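Local coordinates for uncharacterized protein (Bacteroides ovatus CL02T12C04, PDB 6PTM) that probably acts as an exo-carrageenase of glycoside hydrolase family 42, releasing sugar units from the ends of carrageenan chains, at residues H231-V245 / Y253-N267. Residues are numbered along the deposited sequence; the frame is centred on the assembly and turned at random.
Sequences HSNFPKWAEKKDPTV and YTMYDINHPLARQVN
The F234 ring lies between P235 CD on one face and Y256 CB on the other, the latter a CH-pi contact 4.2 Å from the ring centroid. F234 CD1 in turn sits over one face of the Y256 ring, and T254 CG2 covers the opposite face; with H231 these rings form an aromatic cluster. Both segments belong to the connection between parallel strands 225-230 and 288-292, in what is probably the TIM-type barrel of a GH42 enzyme, where helix 236-241 runs nearly antiparallel to the start of helix 261-278 (158°).

Y256 suits its place by pairing an apolar ring with a polar end: its OH meets H231 ND1 at 2.7 Å and accepts from N267 ND2. A small V266 fits between F234 and W237, while L262 holds its CG anti to the backbone N (chi1 -178°), which carries the side chain out toward helix 236-241 and brings CD2 within 3.7 Å of A238 CB.

V245 CG2 rests over one face of the H260 ring, whose two nitrogens meet polar partners at the edge. As N-cap of the second helix, H260 ND1 accepts a hydrogen bond from L262 N, 2.9 Å away and in the ring plane. H260 NE2 reaches D242 OD2 at 3.0 Å, in the ring plane yet 70° out of the carboxylate plane. A phenylalanine here would probably leave L262 N without its cap and D242 OD2 without the NE2 donor. D242 OD1, for its part, accepts from T244 N in an Asx turn.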
ATOM      1  N   HIS A 231      -3.825  18.696   7.782  1.00 16.12           N
ATOM      2  CA  HIS A 231      -4.517  19.697   6.926  1.00 18.57           C
ATOM      3  C   HIS A 231      -5.994  19.864   7.307  1.00 18.54           C
ATOM      4  O   HIS A 231      -6.677  20.606   6.584  1.00 21.73           O
ATOM      5  CB  HIS A 231      -4.325  19.344   5.441  1.00 18.88           C
ATOM      6  CG  HIS A 231      -2.908  19.451   4.986  1.00 17.81           C
ATOM      7  ND1 HIS A 231      -2.309  20.662   4.757  1.00 18.67           N
ATOM      8  CD2 HIS A 231      -1.968  18.505   4.743  1.00 18.92           C
ATOM      9  CE1 HIS A 231      -1.051  20.457   4.377  1.00 18.14           C
ATOM     10  NE2 HIS A 231      -0.817  19.136   4.352  1.00 16.39           N
ATOM     11  N   SER A 232      -6.500  19.191   8.345  1.00 16.94           N
ATOM     12  CA  SER A 232      -7.925  19.296   8.762  1.00 18.03           C
ATOM     13  C   SER A 232      -8.160  20.530   9.637  1.00 19.92           C
ATOM     14  O   SER A 232      -9.297  20.946   9.732  1.00 21.95           O
ATOM     15  CB  SER A 232      -8.379  18.066   9.469  1.00 17.08           C
ATOM     16  OG  SER A 232      -7.623  17.869  10.632  1.00 16.96           O
ATOM     17  N   ASN A 233      -7.110  21.084  10.228  1.00 20.61           N
ATOM     18  CA  ASN A 233      -7.203  22.135  11.267  1.00 22.35           C
ATOM     19  C   ASN A 233      -6.495  23.370  10.716  1.00 21.61           C
ATOM     20  O   ASN A 233      -5.258  23.431  10.787  1.00 22.11           O
ATOM     21  CB  ASN A 233      -6.625  21.626  12.599  1.00 26.25           C
ATOM     22  CG  ASN A 233      -6.873  22.582  13.757  1.00 31.92           C
ATOM     23  OD1 ASN A 233      -7.464  23.655  13.579  1.00 32.59           O
ATOM     24  ND2 ASN A 233      -6.396  22.225  14.948  1.00 36.31           N
ATOM     25  N   PHE A 234      -7.245  24.310  10.152  1.00 20.12           N
ATOM     26  CA  PHE A 234      -6.678  25.532   9.557  1.00 20.57           C
ATOM     27  C   PHE A 234      -6.877  26.667  10.560  1.00 21.16           C
ATOM     28  O   PHE A 234      -7.922  26.748  11.194  1.00 20.11           O
ATOM     29  CB  PHE A 234      -7.306  25.711   8.182  1.00 20.09           C
ATOM     30  CG  PHE A 234      -6.630  26.779   7.388  1.00 21.40           C
ATOM     31  CD1 PHE A 234      -5.410  26.531   6.778  1.00 21.35           C
ATOM     32  CD2 PHE A 234      -7.201  28.031   7.254  1.00 22.26           C
ATOM     33  CE1 PHE A 234      -4.778  27.523   6.055  1.00 21.44           C
ATOM     34  CE2 PHE A 234      -6.546  29.022   6.540  1.00 20.39           C
ATOM     35  CZ  PHE A 234      -5.355  28.760   5.928  1.00 21.06           C
ATOM     36  N   PRO A 235      -5.888  27.558  10.796  1.00 21.59           N
ATOM     37  CA  PRO A 235      -5.980  28.482  11.938  1.00 23.63           C
ATOM     38  C   PRO A 235      -7.146  29.493  11.852  1.00 26.04           C
ATOM     39  O   PRO A 235      -7.377  30.068  10.784  1.00 23.82           O
ATOM     40  CB  PRO A 235      -4.626  29.196  11.943  1.00 22.72           C
ATOM     41  CG  PRO A 235      -4.137  29.067  10.512  1.00 22.79           C
ATOM     42  CD  PRO A 235      -4.650  27.714  10.038  1.00 21.31           C
ATOM     43  N   LYS A 236      -7.861  29.694  12.969  1.00 26.09           N
ATOM     44  CA  LYS A 236      -9.079  30.542  13.024  1.00 29.05           C
ATOM     45  C   LYS A 236      -8.734  31.980  12.605  1.00 25.08           C
ATOM     46  O   LYS A 236      -9.554  32.605  11.949  1.00 24.86           O
ATOM     47  CB  LYS A 236      -9.728  30.484  14.416  1.00 34.30           C
ATOM     48  CG  LYS A 236     -10.476  29.187  14.690  1.00 40.05           C
ATOM     49  CD  LYS A 236     -11.761  29.053  13.889  1.00 47.09           C
ATOM     50  CE  LYS A 236     -12.249  27.627  13.752  1.00 54.80           C
ATOM     51  NZ  LYS A 236     -12.460  27.017  15.085  1.00 60.77           N
ATOM     52  N   TRP A 237      -7.571  32.509  12.944  1.00 23.28           N
ATOM     53  CA  TRP A 237      -7.266  33.912  12.565  1.00 24.40           C
ATOM     54  C   TRP A 237      -7.332  34.051  11.037  1.00 25.15           C
ATOM     55  O   TRP A 237      -7.783  35.115  10.554  1.00 22.23           O
ATOM     56  CB  TRP A 237      -5.924  34.377  13.125  1.00 24.15           C
ATOM     57  CG  TRP A 237      -4.757  33.675  12.495  1.00 26.45           C
ATOM     58  CD1 TRP A 237      -4.053  32.617  13.017  1.00 27.15           C
ATOM     59  CD2 TRP A 237      -4.143  33.981  11.227  1.00 23.65           C
ATOM     60  NE1 TRP A 237      -3.049  32.253  12.155  1.00 25.57           N
ATOM     61  CE2 TRP A 237      -3.104  33.049  11.041  1.00 22.50           C
ATOM     62  CE3 TRP A 237      -4.394  34.920  10.219  1.00 23.41           C
ATOM     63  CZ2 TRP A 237      -2.312  33.043   9.901  1.00 24.05           C
ATOM     64  CZ3 TRP A 237      -3.624  34.898   9.078  1.00 22.18           C
ATOM     65  CH2 TRP A 237      -2.583  33.988   8.932  1.00 23.77           C
ATOM     66  N   ALA A 238      -6.860  33.043  10.294  1.00 24.08           N
ATOM     67  CA  ALA A 238      -6.833  33.064   8.814  1.00 24.70           C
ATOM     68  C   ALA A 238      -8.265  32.967   8.299  1.00 22.78           C
ATOM     69  O   ALA A 238      -8.590  33.630   7.301  1.00 25.79           O
ATOM     70  CB  ALA A 238      -5.996  31.923   8.279  1.00 24.84           C
ATOM     71  N   GLU A 239      -9.068  32.111   8.915  1.00 22.48           N
ATOM     72  CA  GLU A 239     -10.477  31.923   8.503  1.00 27.22           C
ATOM     73  C   GLU A 239     -11.235  33.258   8.689  1.00 27.80           C
ATOM     74  O   GLU A 239     -11.975  33.650   7.772  1.00 26.24           O
ATOM     75  CB  GLU A 239     -11.099  30.787   9.311  1.00 29.60           C
ATOM     76  CG  GLU A 239     -12.567  30.632   9.018  1.00 31.81           C
ATOM     77  CD  GLU A 239     -13.205  29.436   9.688  1.00 35.67           C
ATOM     78  OE1 GLU A 239     -12.452  28.660  10.382  1.00 34.23           O
ATOM     79  OE2 GLU A 239     -14.456  29.288   9.499  1.00 36.93           O
ATOM     80  N   LYS A 240     -11.034  33.941   9.823  1.00 30.64           N
ATOM     81  CA  LYS A 240     -11.672  35.254  10.140  1.00 31.99           C
ATOM     82  C   LYS A 240     -11.173  36.290   9.126  1.00 30.14           C
ATOM     83  O   LYS A 240     -11.990  36.987   8.575  1.00 31.20           O
ATOM     84  CB  LYS A 240     -11.413  35.663  11.602  1.00 33.52           C
ATOM     85  CG  LYS A 240     -11.835  37.083  11.975  1.00 36.34           C
ATOM     86  CD  LYS A 240     -11.659  37.452  13.441  1.00 36.24           C
ATOM     87  N   LYS A 241      -9.876  36.348   8.831  1.00 28.42           N
ATOM     88  CA  LYS A 241      -9.316  37.324   7.876  1.00 25.06           C
ATOM     89  C   LYS A 241      -9.941  37.174   6.471  1.00 26.74           C
ATOM     90  O   LYS A 241     -10.085  38.194   5.766  1.00 24.32           O
ATOM     91  CB  LYS A 241      -7.815  37.092   7.812  1.00 25.89           C
ATOM     92  CG  LYS A 241      -7.047  38.035   6.913  1.00 26.95           C
ATOM     93  CD  LYS A 241      -5.572  37.809   7.053  1.00 28.55           C
ATOM     94  CE  LYS A 241      -4.760  38.248   5.862  1.00 32.58           C
ATOM     95  NZ  LYS A 241      -4.591  39.712   5.888  1.00 38.00           N
ATOM     96  N   ASP A 242     -10.214  35.955   6.005  1.00 24.17           N
ATOM     97  CA  ASP A 242     -10.823  35.749   4.670  1.00 22.54           C
ATOM     98  C   ASP A 242     -11.542  34.411   4.670  1.00 24.83           C
ATOM     99  O   ASP A 242     -10.948  33.372   4.345  1.00 23.07           O
ATOM    100  CB  ASP A 242      -9.801  35.833   3.535  1.00 23.11           C
ATOM    101  CG  ASP A 242     -10.468  35.794   2.168  1.00 20.67           C
ATOM    102  OD1 ASP A 242     -11.652  35.550   2.132  1.00 23.84           O
ATOM    103  OD2 ASP A 242      -9.804  35.965   1.170  1.00 22.31           O
ATOM    104  N   PRO A 243     -12.840  34.408   5.041  1.00 23.74           N
ATOM    105  CA  PRO A 243     -13.610  33.176   5.138  1.00 22.11           C
ATOM    106  C   PRO A 243     -13.618  32.373   3.832  1.00 21.42           C
ATOM    107  O   PRO A 243     -13.894  31.196   3.913  1.00 21.98           O
ATOM    108  CB  PRO A 243     -15.025  33.653   5.507  1.00 24.42           C
ATOM    109  CG  PRO A 243     -14.821  35.005   6.167  1.00 23.73           C
ATOM    110  CD  PRO A 243     -13.605  35.590   5.492  1.00 24.94           C
ATOM    111  N   THR A 244     -13.255  32.962   2.691  1.00 21.46           N
ATOM    112  CA  THR A 244     -13.302  32.203   1.417  1.00 21.65           C
ATOM    113  C   THR A 244     -12.228  31.111   1.474  1.00 20.82           C
ATOM    114  O   THR A 244     -12.288  30.157   0.698  1.00 20.45           O
ATOM    115  CB  THR A 244     -13.223  33.107   0.184  1.00 24.73           C
ATOM    116  OG1 THR A 244     -11.940  33.730   0.132  1.00 23.95           O
ATOM    117  CG2 THR A 244     -14.368  34.110   0.143  1.00 25.26           C
ATOM    118  N   VAL A 245     -11.280  31.256   2.388  1.00 19.84           N
ATOM    119  CA  VAL A 245     -10.163  30.290   2.531  1.00 21.21           C
ATOM    120  C   VAL A 245     -10.710  28.888   2.863  1.00 19.23           C
ATOM    121  O   VAL A 245      -9.987  27.912   2.604  1.00 18.96           O
ATOM    122  CB  VAL A 245      -9.121  30.827   3.534  1.00 20.79           C
ATOM    123  CG1 VAL A 245      -9.555  30.626   4.994  1.00 20.71           C
ATOM    124  CG2 VAL A 245      -7.768  30.221   3.237  1.00 22.14           C
ATOM    125  N   TYR A 253      -9.847  15.676   4.988  1.00 17.38           N
ATOM    126  CA  TYR A 253      -8.475  15.822   5.531  1.00 16.89           C
ATOM    127  C   TYR A 253      -7.808  17.123   5.075  1.00 15.64           C
ATOM    128  O   TYR A 253      -6.830  17.481   5.753  1.00 14.57           O
ATOM    129  CB  TYR A 253      -7.675  14.553   5.263  1.00 16.74           C
ATOM    130  CG  TYR A 253      -8.208  13.416   6.093  1.00 17.25           C
ATOM    131  CD1 TYR A 253      -8.199  13.497   7.473  1.00 17.87           C
ATOM    132  CD2 TYR A 253      -8.779  12.300   5.505  1.00 17.82           C
ATOM    133  CE1 TYR A 253      -8.729  12.489   8.265  1.00 18.10           C
ATOM    134  CE2 TYR A 253      -9.290  11.272   6.271  1.00 17.76           C
ATOM    135  CZ  TYR A 253      -9.260  11.371   7.650  1.00 18.72           C
ATOM    136  OH  TYR A 253      -9.758  10.372   8.406  1.00 19.72           O
ATOM    137  N   THR A 254      -8.327  17.843   4.069  1.00 16.21           N
ATOM    138  CA  THR A 254      -7.812  19.212   3.720  1.00 16.04           C
ATOM    139  C   THR A 254      -8.978  20.214   3.788  1.00 17.18           C
ATOM    140  O   THR A 254      -9.676  20.417   2.771  1.00 17.17           O
ATOM    141  CB  THR A 254      -7.086  19.251   2.363  1.00 16.57           C
ATOM    142  OG1 THR A 254      -6.101  18.225   2.272  1.00 17.47           O
ATOM    143  CG2 THR A 254      -6.417  20.588   2.118  1.00 15.32           C
ATOM    144  N   MET A 255      -9.212  20.814   4.951  1.00 17.33           N
ATOM    145  CA  MET A 255     -10.462  21.565   5.221  1.00 17.95           C
ATOM    146  C   MET A 255     -10.200  23.056   4.951  1.00 18.11           C
ATOM    147  O   MET A 255     -10.473  23.926   5.802  1.00 19.67           O
ATOM    148  CB  MET A 255     -10.940  21.309   6.652  1.00 18.49           C
ATOM    149  CG  MET A 255     -11.453  19.910   6.866  1.00 18.99           C
ATOM    150  SD  MET A 255     -12.648  19.446   5.595  1.00 20.21           S
ATOM    151  CE  MET A 255     -13.913  20.680   5.928  1.00 23.54           C
ATOM    152  N   TYR A 256      -9.648  23.338   3.786  1.00 17.22           N
ATOM    153  CA  TYR A 256      -9.366  24.699   3.293  1.00 17.50           C
ATOM    154  C   TYR A 256      -9.060  24.575   1.796  1.00 18.15           C
ATOM    155  O   TYR A 256      -8.894  23.462   1.294  1.00 17.61           O
ATOM    156  CB  TYR A 256      -8.259  25.357   4.118  1.00 17.99           C
ATOM    157  CG  TYR A 256      -6.887  24.732   4.046  1.00 17.47           C
ATOM    158  CD1 TYR A 256      -6.445  23.814   4.991  1.00 18.01           C
ATOM    159  CD2 TYR A 256      -6.022  25.045   3.013  1.00 17.97           C
ATOM    160  CE1 TYR A 256      -5.176  23.238   4.906  1.00 16.97           C
ATOM    161  CE2 TYR A 256      -4.776  24.443   2.891  1.00 17.52           C
ATOM    162  CZ  TYR A 256      -4.323  23.565   3.863  1.00 16.83           C
ATOM    163  OH  TYR A 256      -3.056  23.015   3.740  1.00 16.02           O
ATOM    164  N   ASP A 257      -8.953  25.712   1.128  1.00 18.11           N
ATOM    165  CA  ASP A 257      -8.821  25.797  -0.343  1.00 17.26           C
ATOM    166  C   ASP A 257      -7.341  25.727  -0.717  1.00 15.79           C
ATOM    167  O   ASP A 257      -6.639  26.704  -0.460  1.00 15.21           O
ATOM    168  CB  ASP A 257      -9.420  27.120  -0.817  1.00 17.46           C
ATOM    169  CG  ASP A 257      -9.315  27.297  -2.321  1.00 17.14           C
ATOM    170  OD1 ASP A 257      -8.916  26.334  -3.003  1.00 17.31           O
ATOM    171  OD2 ASP A 257      -9.680  28.372  -2.791  1.00 17.89           O
ATOM    172  N   ILE A 258      -6.896  24.633  -1.346  1.00 15.63           N
ATOM    173  CA  ILE A 258      -5.473  24.501  -1.793  1.00 15.51           C
ATOM    174  C   ILE A 258      -5.121  25.567  -2.842  1.00 16.09           C
ATOM    175  O   ILE A 258      -3.927  25.782  -3.091  1.00 14.84           O
ATOM    176  CB  ILE A 258      -5.157  23.082  -2.297  1.00 16.16           C
ATOM    177  CG1 ILE A 258      -6.062  22.644  -3.457  1.00 16.98           C
ATOM    178  CG2 ILE A 258      -5.192  22.104  -1.149  1.00 15.03           C
ATOM    179  CD1 ILE A 258      -5.672  21.319  -4.082  1.00 16.41           C
ATOM    180  N   ASN A 259      -6.103  26.222  -3.473  1.00 15.50           N
ATOM    181  CA  ASN A 259      -5.800  27.253  -4.500  1.00 15.19           C
ATOM    182  C   ASN A 259      -5.925  28.675  -3.916  1.00 16.87           C
ATOM    183  O   ASN A 259      -5.852  29.623  -4.712  1.00 16.07           O
ATOM    184  CB  ASN A 259      -6.665  27.031  -5.743  1.00 14.30           C
ATOM    185  CG  ASN A 259      -6.329  25.724  -6.410  1.00 14.44           C
ATOM    186  OD1 ASN A 259      -7.157  24.821  -6.478  1.00 15.44           O
ATOM    187  ND2 ASN A 259      -5.107  25.618  -6.916  1.00 14.04           N
ATOM    188  N   HIS A 260      -6.128  28.848  -2.605  1.00 17.54           N
ATOM    189  CA  HIS A 260      -6.299  30.192  -1.982  1.00 18.42           C
ATOM    190  C   HIS A 260      -4.934  30.731  -1.561  1.00 18.44           C
ATOM    191  O   HIS A 260      -4.171  30.001  -0.924  1.00 18.80           O
ATOM    192  CB  HIS A 260      -7.245  30.123  -0.796  1.00 19.47           C
ATOM    193  CG  HIS A 260      -7.716  31.469  -0.357  1.00 19.36           C
ATOM    194  ND1 HIS A 260      -6.857  32.401   0.178  1.00 20.34           N
ATOM    195  CD2 HIS A 260      -8.943  32.031  -0.382  1.00 21.01           C
ATOM    196  CE1 HIS A 260      -7.532  33.500   0.449  1.00 21.43           C
ATOM    197  NE2 HIS A 260      -8.830  33.298   0.129  1.00 23.19           N
ATOM    198  N   PRO A 261      -4.562  31.995  -1.885  1.00 19.13           N
ATOM    199  CA  PRO A 261      -3.251  32.536  -1.511  1.00 18.82           C
ATOM    200  C   PRO A 261      -2.972  32.510  -0.011  1.00 18.81           C
ATOM    201  O   PRO A 261      -1.834  32.387   0.326  1.00 17.89           O
ATOM    202  CB  PRO A 261      -3.262  33.993  -1.983  1.00 20.21           C
ATOM    203  CG  PRO A 261      -4.211  33.953  -3.156  1.00 21.95           C
ATOM    204  CD  PRO A 261      -5.276  32.927  -2.775  1.00 21.34           C
ATOM    205  N   LEU A 262      -3.993  32.632   0.841  1.00 18.67           N
ATOM    206  CA  LEU A 262      -3.756  32.686   2.290  1.00 19.73           C
ATOM    207  C   LEU A 262      -3.425  31.260   2.758  1.00 21.58           C
ATOM    208  O   LEU A 262      -2.654  31.099   3.730  1.00 21.84           O
ATOM    209  CB  LEU A 262      -4.980  33.286   2.979  1.00 20.62           C
ATOM    210  CG  LEU A 262      -4.850  33.448   4.480  1.00 20.94           C
ATOM    211  CD1 LEU A 262      -3.768  34.454   4.805  1.00 21.45           C
ATOM    212  CD2 LEU A 262      -6.175  33.850   5.083  1.00 22.37           C
ATOM    213  N   ALA A 263      -3.919  30.248   2.052  1.00 21.47           N
ATOM    214  CA  ALA A 263      -3.580  28.843   2.352  1.00 21.31           C
ATOM    215  C   ALA A 263      -2.095  28.631   2.062  1.00 20.53           C
ATOM    216  O   ALA A 263      -1.398  28.035   2.900  1.00 19.37           O
ATOM    217  CB  ALA A 263      -4.466  27.907   1.563  1.00 23.00           C
ATOM    218  N   ARG A 264      -1.618  29.108   0.911  1.00 19.53           N
ATOM    219  CA  ARG A 264      -0.194  28.991   0.520  1.00 19.41           C
ATOM    220  C   ARG A 264       0.711  29.798   1.493  1.00 18.71           C
ATOM    221  O   ARG A 264       1.805  29.283   1.867  1.00 15.78           O
ATOM    222  CB  ARG A 264      -0.034  29.378  -0.954  1.00 20.90           C
ATOM    223  CG  ARG A 264      -1.017  28.638  -1.851  1.00 23.19           C
ATOM    224  CD  ARG A 264      -0.349  27.712  -2.839  1.00 24.18           C
ATOM    225  NE  ARG A 264      -1.259  26.722  -3.438  1.00 24.31           N
ATOM    226  CZ  ARG A 264      -0.950  26.000  -4.517  1.00 22.97           C
ATOM    227  NH1 ARG A 264       0.206  26.208  -5.134  1.00 23.13           N
ATOM    228  NH2 ARG A 264      -1.790  25.091  -4.985  1.00 21.36           N
ATOM    229  N   GLN A 265       0.307  31.004   1.897  1.00 19.39           N
ATOM    230  CA  GLN A 265       1.077  31.790   2.906  1.00 19.97           C
ATOM    231  C   GLN A 265       1.220  30.936   4.184  1.00 19.24           C
ATOM    232  O   GLN A 265       2.338  30.818   4.745  1.00 19.03           O
ATOM    233  CB  GLN A 265       0.394  33.131   3.206  1.00 20.74           C
ATOM    234  CG  GLN A 265       1.022  33.891   4.393  1.00 20.49           C
ATOM    235  CD  GLN A 265       0.171  35.068   4.804  1.00 22.74           C
ATOM    236  OE1 GLN A 265      -0.278  35.800   3.939  1.00 21.48           O
ATOM    237  NE2 GLN A 265      -0.127  35.211   6.101  1.00 20.59           N
ATOM    238  N   VAL A 266       0.127  30.350   4.640  1.00 17.97           N
ATOM    239  CA  VAL A 266       0.097  29.676   5.965  1.00 19.62           C
ATOM    240  C   VAL A 266       0.988  28.429   5.893  1.00 19.30           C
ATOM    241  O   VAL A 266       1.825  28.212   6.813  1.00 18.27           O
ATOM    242  CB  VAL A 266      -1.342  29.380   6.446  1.00 18.62           C
ATOM    243  CG1 VAL A 266      -1.338  28.441   7.638  1.00 19.71           C
ATOM    244  CG2 VAL A 266      -2.112  30.654   6.794  1.00 18.63           C
ATOM    245  N   ASN A 267       0.844  27.635   4.832  1.00 17.95           N
ATOM    246  CA  ASN A 267       1.675  26.423   4.668  1.00 18.31           C
ATOM    247  C   ASN A 267       3.152  26.825   4.565  1.00 16.61           C
ATOM    248  O   ASN A 267       3.959  26.166   5.221  1.00 16.15           O
ATOM    249  CB  ASN A 267       1.186  25.574   3.493  1.00 17.67           C
ATOM    250  CG  ASN A 267      -0.025  24.773   3.893  1.00 17.69           C
ATOM    251  OD1 ASN A 267       0.087  23.644   4.374  1.00 21.13           O
ATOM    252  ND2 ASN A 267      -1.190  25.363   3.739  1.00 15.63           N
TER
HETATM  253  O   HOH W   1      -5.242  16.275   7.537  1.00 13.27           O
HETATM  254  O   HOH W   2     -11.445  30.106  -1.900  1.00 15.88           O